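Local coordinates for polyketide synthase type I (Bacillus amyloliquefaciens, PDB 5KKU), which serves as an N-terminal dehydratase domain of the difficidin polyketide assembly line, probably removing water from a carrier-bound beta-hydroxyacyl intermediate, at residues Ile30-Ile39 with Leu57-Thr68. Residues are numbered along the deposited sequence; the frame is centred on the assembly and turned at random.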
ATOM      1  N   ILE A  30      -8.890  15.845   3.218  1.00 23.17           N
ATOM      2  CA  ILE A  30      -9.958  14.893   3.018  1.00 19.85           C
ATOM      3  C   ILE A  30      -9.480  13.496   3.396  1.00 25.30           C
ATOM      4  O   ILE A  30      -8.415  13.128   3.047  1.00 21.56           O
ATOM      5  CB  ILE A  30     -10.498  14.937   1.602  1.00 21.36           C
ATOM      6  CG1 ILE A  30     -11.121  16.281   1.304  1.00 23.10           C
ATOM      7  CG2 ILE A  30     -11.469  13.827   1.374  1.00 21.36           C
ATOM      8  CD1 ILE A  30     -11.076  16.617  -0.144  1.00 16.97           C
ATOM      9  N   ARG A  31     -10.312  12.751   4.116  1.00 22.23           N
ATOM     10  CA  ARG A  31      -9.962  11.399   4.536  1.00 18.81           C
ATOM     11  C   ARG A  31     -10.167  10.401   3.401  1.00 27.09           C
ATOM     12  O   ARG A  31     -11.274  10.253   2.884  1.00 24.33           O
ATOM     13  CB  ARG A  31     -10.788  10.985   5.755  1.00 21.30           C
ATOM     14  CG  ARG A  31     -10.591  11.876   6.970  1.00 19.65           C
ATOM     15  CD  ARG A  31     -11.342  11.339   8.178  1.00 26.28           C
ATOM     16  NE  ARG A  31     -11.437  12.328   9.247  1.00 23.27           N
ATOM     17  CZ  ARG A  31     -11.808  12.048  10.492  1.00 22.61           C
ATOM     18  NH1 ARG A  31     -12.123  10.804  10.829  1.00 24.33           N
ATOM     19  NH2 ARG A  31     -11.867  13.011  11.401  1.00 24.02           N
ATOM     20  N   VAL A  32      -9.093   9.718   3.018  1.00 28.15           N
ATOM     21  CA  VAL A  32      -9.152   8.732   1.945  1.00 22.18           C
ATOM     22  C   VAL A  32      -8.582   7.393   2.397  1.00 24.44           C
ATOM     23  O   VAL A  32      -7.961   7.297   3.456  1.00 25.97           O
ATOM     24  CB  VAL A  32      -8.387   9.211   0.698  1.00 26.14           C
ATOM     25  CG1 VAL A  32      -8.505   8.187  -0.421  1.00 22.37           C
ATOM     26  CG2 VAL A  32      -8.905  10.568   0.245  1.00 26.49           C
ATOM     27  N   LEU A  33      -8.798   6.359   1.590  1.00 25.17           N
ATOM     28  CA  LEU A  33      -8.308   5.024   1.905  1.00 30.43           C
ATOM     29  C   LEU A  33      -7.126   4.646   1.018  1.00 28.05           C
ATOM     30  O   LEU A  33      -7.275   4.519  -0.202  1.00 25.48           O
ATOM     31  CB  LEU A  33      -9.428   3.992   1.758  1.00 17.41           C
ATOM     32  CG  LEU A  33      -9.097   2.565   2.202  1.00 22.41           C
ATOM     33  CD1 LEU A  33      -8.431   2.569   3.568  1.00 24.51           C
ATOM     34  CD2 LEU A  33     -10.351   1.702   2.214  1.00 29.76           C
ATOM     35  N   PRO A  34      -5.914   4.463   1.671  1.00 23.11           N
ATOM     36  CA  PRO A  34      -4.798   4.098   0.780  1.00 22.07           C
ATOM     37  C   PRO A  34      -5.129   2.879  -0.075  1.00 21.94           C
ATOM     38  O   PRO A  34      -5.712   1.917   0.425  1.00 20.60           O
ATOM     39  CB  PRO A  34      -3.657   3.767   1.745  1.00 21.74           C
ATOM     40  CG  PRO A  34      -3.887   4.663   2.898  1.00 21.91           C
ATOM     41  CD  PRO A  34      -5.364   4.542   3.101  1.00 22.79           C
ATOM     42  N   GLY A  35      -4.757   2.925  -1.349  1.00 12.89           N
ATOM     43  CA  GLY A  35      -5.016   1.825  -2.260  1.00 23.25           C
ATOM     44  C   GLY A  35      -4.375   0.530  -1.804  1.00 23.07           C
ATOM     45  O   GLY A  35      -4.931  -0.551  -1.996  1.00 20.47           O
ATOM     46  N   VAL A  36      -3.198   0.640  -1.196  1.00 20.67           N
ATOM     47  CA  VAL A  36      -2.484  -0.515  -0.715  1.00 17.72           C
ATOM     48  C   VAL A  36      -3.095  -1.141   0.520  1.00 21.42           C
ATOM     49  O   VAL A  36      -2.879  -2.256   0.787  1.00 26.95           O
ATOM     50  CB  VAL A  36      -0.984  -0.247  -0.481  1.00 22.15           C
ATOM     51  CG1 VAL A  36      -0.261  -0.091  -1.771  1.00 19.59           C
ATOM     52  CG2 VAL A  36      -0.722   0.908   0.458  1.00 17.14           C
ATOM     53  N   THR A  37      -3.821  -0.394   1.280  1.00 20.51           N
ATOM     54  CA  THR A  37      -4.614  -0.910   2.349  1.00 21.58           C
ATOM     55  C   THR A  37      -5.445  -2.139   1.941  1.00 27.46           C
ATOM     56  O   THR A  37      -5.614  -3.042   2.705  1.00 30.44           O
ATOM     57  CB  THR A  37      -5.569   0.202   2.855  1.00 21.77           C
ATOM     58  OG1 THR A  37      -4.824   1.241   3.443  1.00 32.68           O
ATOM     59  CG2 THR A  37      -6.520  -0.295   3.831  1.00 27.87           C
ATOM     60  N   LEU A  38      -5.974  -2.136   0.728  1.00 28.47           N
ATOM     61  CA  LEU A  38      -6.796  -3.208   0.205  1.00 24.29           C
ATOM     62  C   LEU A  38      -6.068  -4.515   0.047  1.00 26.55           C
ATOM     63  O   LEU A  38      -6.662  -5.552   0.051  1.00 25.47           O
ATOM     64  CB  LEU A  38      -7.481  -2.802  -1.078  1.00 18.97           C
ATOM     65  CG  LEU A  38      -8.259  -1.495  -1.029  1.00 23.84           C
ATOM     66  CD1 LEU A  38      -8.596  -1.080  -2.405  1.00 23.84           C
ATOM     67  CD2 LEU A  38      -9.497  -1.534  -0.184  1.00 19.79           C
ATOM     68  N   ILE A  39      -4.762  -4.462  -0.059  1.00 23.02           N
ATOM     69  CA  ILE A  39      -3.953  -5.655  -0.087  1.00 28.21           C
ATOM     70  C   ILE A  39      -4.158  -6.472   1.202  1.00 24.66           C
ATOM     71  O   ILE A  39      -4.316  -7.666   1.155  1.00 26.15           O
ATOM     72  CB  ILE A  39      -2.451  -5.349  -0.335  1.00 23.53           C
ATOM     73  CG1 ILE A  39      -2.199  -4.967  -1.776  1.00 22.62           C
ATOM     74  CG2 ILE A  39      -1.569  -6.517   0.021  1.00 22.49           C
ATOM     75  CD1 ILE A  39      -0.881  -4.341  -2.075  1.00 20.21           C
ATOM     76  N   LEU A  57      -0.834 -11.967  -4.974  1.00 27.97           N
ATOM     77  CA  LEU A  57      -1.600 -11.159  -5.862  1.00 21.09           C
ATOM     78  C   LEU A  57      -0.835 -10.716  -7.086  1.00 23.64           C
ATOM     79  O   LEU A  57       0.312 -10.438  -7.019  1.00 28.41           O
ATOM     80  CB  LEU A  57      -2.190  -9.975  -5.128  1.00 17.94           C
ATOM     81  CG  LEU A  57      -2.815 -10.216  -3.792  1.00 20.12           C
ATOM     82  CD1 LEU A  57      -3.013  -8.946  -3.039  1.00 22.37           C
ATOM     83  CD2 LEU A  57      -4.120 -10.956  -3.888  1.00 23.74           C
ATOM     84  N   ARG A  58      -1.487 -10.653  -8.214  1.00 19.29           N
ATOM     85  CA  ARG A  58      -0.864 -10.222  -9.430  1.00 23.46           C
ATOM     86  C   ARG A  58      -1.735  -9.249 -10.208  1.00 22.87           C
ATOM     87  O   ARG A  58      -2.899  -9.239 -10.051  1.00 27.15           O
ATOM     88  CB  ARG A  58      -0.508 -11.406 -10.296  1.00 24.46           C
ATOM     89  CG  ARG A  58       0.202 -12.505  -9.566  1.00 26.34           C
ATOM     90  CD  ARG A  58       0.686 -13.535 -10.542  1.00 23.30           C
ATOM     91  NE  ARG A  58       1.273 -14.679  -9.894  1.00 34.02           N
ATOM     92  CZ  ARG A  58       1.352 -15.872 -10.449  1.00 37.32           C
ATOM     93  NH1 ARG A  58       0.886 -16.065 -11.649  1.00 27.61           N
ATOM     94  NH2 ARG A  58       1.901 -16.865  -9.791  1.00 38.00           N
ATOM     95  N   GLN A  59      -1.150  -8.497 -11.101  1.00 24.73           N
ATOM     96  CA  GLN A  59      -1.845  -7.542 -11.930  1.00 22.29           C
ATOM     97  C   GLN A  59      -2.831  -6.699 -11.164  1.00 24.90           C
ATOM     98  O   GLN A  59      -3.924  -6.511 -11.558  1.00 28.50           O
ATOM     99  CB  GLN A  59      -2.513  -8.208 -13.114  1.00 26.58           C
ATOM    100  CG  GLN A  59      -1.631  -9.142 -13.901  1.00 27.25           C
ATOM    101  CD  GLN A  59      -0.367  -8.503 -14.399  1.00 32.94           C
ATOM    102  OE1 GLN A  59      -0.409  -7.569 -15.152  1.00 35.11           O
ATOM    103  NE2 GLN A  59       0.760  -9.010 -13.974  1.00 33.59           N
ATOM    104  N   ILE A  60      -2.404  -6.125 -10.066  1.00 23.69           N
ATOM    105  CA  ILE A  60      -3.215  -5.231  -9.281  1.00 21.86           C
ATOM    106  C   ILE A  60      -3.427  -3.896  -9.946  1.00 22.29           C
ATOM    107  O   ILE A  60      -2.536  -3.326 -10.469  1.00 21.42           O
ATOM    108  CB  ILE A  60      -2.574  -5.008  -7.931  1.00 18.87           C
ATOM    109  CG1 ILE A  60      -2.361  -6.333  -7.256  1.00 22.10           C
ATOM    110  CG2 ILE A  60      -3.407  -4.095  -7.074  1.00 22.31           C
ATOM    111  CD1 ILE A  60      -1.624  -6.249  -5.972  1.00 24.44           C
ATOM    112  N   ILE A  61      -4.626  -3.394  -9.906  1.00 20.70           N
ATOM    113  CA  ILE A  61      -4.903  -2.079 -10.404  1.00 27.95           C
ATOM    114  C   ILE A  61      -5.674  -1.293  -9.385  1.00 23.66           C
ATOM    115  O   ILE A  61      -6.690  -1.708  -8.995  1.00 24.38           O
ATOM    116  CB  ILE A  61      -5.728  -2.106 -11.682  1.00 27.39           C
ATOM    117  CG1 ILE A  61      -5.108  -2.988 -12.718  1.00 30.19           C
ATOM    118  CG2 ILE A  61      -5.899  -0.719 -12.238  1.00 26.67           C
ATOM    119  CD1 ILE A  61      -5.985  -3.247 -13.916  1.00 29.79           C
ATOM    120  N   PHE A  62      -5.171  -0.151  -8.999  1.00 25.89           N
ATOM    121  CA  PHE A  62      -5.831   0.692  -8.058  1.00 21.54           C
ATOM    122  C   PHE A  62      -6.657   1.722  -8.793  1.00 29.42           C
ATOM    123  O   PHE A  62      -6.179   2.437  -9.622  1.00 26.96           O
ATOM    124  CB  PHE A  62      -4.835   1.383  -7.135  1.00 26.27           C
ATOM    125  CG  PHE A  62      -3.992   0.466  -6.316  1.00 20.69           C
ATOM    126  CD1 PHE A  62      -4.530  -0.307  -5.351  1.00 24.86           C
ATOM    127  CD2 PHE A  62      -2.662   0.449  -6.470  1.00 21.21           C
ATOM    128  CE1 PHE A  62      -3.759  -1.123  -4.593  1.00 23.75           C
ATOM    129  CE2 PHE A  62      -1.888  -0.360  -5.722  1.00 23.49           C
ATOM    130  CZ  PHE A  62      -2.435  -1.151  -4.783  1.00 21.01           C
ATOM    131  N   LYS A  63      -7.929   1.767  -8.492  1.00 28.68           N
ATOM    132  CA  LYS A  63      -8.842   2.611  -9.213  1.00 29.26           C
ATOM    133  C   LYS A  63      -9.870   3.675  -8.889  1.00 33.65           C
ATOM    134  O   LYS A  63     -10.108   4.538  -9.684  1.00 55.69           O
ATOM    135  CB  LYS A  63      -9.998   1.814  -9.755  1.00 28.92           C
ATOM    136  CG  LYS A  63      -9.562   0.602 -10.545  1.00 30.41           C
ATOM    137  CD  LYS A  63     -10.653  -0.014 -11.389  1.00 28.03           C
ATOM    138  CE  LYS A  63     -10.315  -1.423 -11.775  1.00 32.79           C
ATOM    139  NZ  LYS A  63     -11.431  -2.263 -12.235  1.00 32.90           N
ATOM    140  N   GLN A  64     -10.347   3.809  -7.754  1.00 29.38           N
ATOM    141  CA  GLN A  64     -11.067   4.961  -7.291  1.00 27.99           C
ATOM    142  C   GLN A  64     -10.670   4.967  -5.797  1.00 26.28           C
ATOM    143  O   GLN A  64     -10.679   3.962  -5.197  1.00 22.25           O
ATOM    144  CB  GLN A  64     -12.548   4.982  -7.549  1.00 25.27           C
ATOM    145  CG  GLN A  64     -13.175   6.321  -7.530  1.00 31.20           C
ATOM    146  CD  GLN A  64     -12.908   7.159  -8.744  1.00 32.02           C
ATOM    147  OE1 GLN A  64     -11.815   7.527  -8.979  1.00 33.10           O
ATOM    148  NE2 GLN A  64     -13.921   7.482  -9.474  1.00 30.07           N
ATOM    149  N   PRO A  65     -10.295   6.095  -5.246  1.00 22.62           N
ATOM    150  CA  PRO A  65      -9.955   6.155  -3.839  1.00 22.85           C
ATOM    151  C   PRO A  65     -11.182   5.994  -2.956  1.00 23.89           C
ATOM    152  O   PRO A  65     -12.178   6.488  -3.334  1.00 23.21           O
ATOM    153  CB  PRO A  65      -9.361   7.546  -3.706  1.00 24.32           C
ATOM    154  CG  PRO A  65     -10.018   8.332  -4.721  1.00 23.43           C
ATOM    155  CD  PRO A  65     -10.159   7.407  -5.877  1.00 25.43           C
ATOM    156  N   VAL A  66     -11.123   5.247  -1.879  1.00 23.08           N
ATOM    157  CA  VAL A  66     -12.203   5.193  -0.919  1.00 16.80           C
ATOM    158  C   VAL A  66     -12.135   6.420  -0.006  1.00 26.02           C
ATOM    159  O   VAL A  66     -11.263   6.528   0.794  1.00 18.12           O
ATOM    160  CB  VAL A  66     -12.177   3.902  -0.089  1.00 22.05           C
ATOM    161  CG1 VAL A  66     -13.101   3.969   1.096  1.00 22.68           C
ATOM    162  CG2 VAL A  66     -12.494   2.695  -0.927  1.00 21.38           C
ATOM    163  N   VAL A  67     -13.064   7.348  -0.173  1.00 24.39           N
ATOM    164  CA  VAL A  67     -13.147   8.570   0.602  1.00 22.92           C
ATOM    165  C   VAL A  67     -14.294   8.533   1.609  1.00 26.61           C
ATOM    166  O   VAL A  67     -15.375   8.230   1.264  1.00 21.85           O
ATOM    167  CB  VAL A  67     -13.281   9.775  -0.317  1.00 19.09           C
ATOM    168  CG1 VAL A  67     -13.664  11.035   0.420  1.00 24.26           C
ATOM    169  CG2 VAL A  67     -12.013   9.990  -1.081  1.00 22.49           C
ATOM    170  N   THR A  68     -14.027   8.961   2.826  1.00 20.04           N
ATOM    171  CA  THR A  68     -15.065   9.074   3.837  1.00 22.56           C
ATOM    172  C   THR A  68     -15.387  10.487   4.212  1.00 24.23           C
ATOM    173  O   THR A  68     -14.656  11.371   3.926  1.00 23.92           O
ATOM    174  CB  THR A  68     -14.782   8.257   5.108  1.00 16.41           C
ATOM    175  OG1 THR A  68     -13.722   8.842   5.850  1.00 25.21           O
ATOM    176  CG2 THR A  68     -14.394   6.922   4.767  1.00 18.27           C
TER
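Phe-62 meets Val-36 and Ile-39 where the chain leads into helix 37-49: its CZ lies 3.9 Å from Val-36 CG1, and Ile-39 CD1 comes to the ring edge, near its plane. With CG anti to the carbonyl carbon (chi1 -60°), the ring hangs from strand 60-62 toward Gly-35, whose carbonyl it meets obliquely, while Ile-60 CG2 covers one face, 3.8 Å above the plane. Farther along, Ile-39 CG2 touches Leu-57 CD1 at 4.2 Å. Beyond the Pro-34 turn, Leu-33 and Val-66 run alongside each other in the same direction, their CB atoms 3.3 Å apart, closer than usual van der Waals contact. The other sheet face carries Val-32 and Val-67, an antiparallel non-hydrogen-bonded pair; their CG2 atoms approach to 3.4 Å, and Leu-293 of helix 286-297 packs on Val-32. At the polar edge Thr-68 N donates to Arg-31 O (3.0 Å, 157° at the hydrogen). Leu-33 N to Val-66 O is weak, bent to 119°. Thr-68 OG1 hydrogen-bonds His-17 ND1, and Arg-31 NH1 the backbone O of His-17. Cohesion thus appears mainly apolar, pairing strand 30-33 with strand 66-67 and seating helix 37-49 on strand 55-62 beside the predicted catalytic residues His-25 and Asp-198.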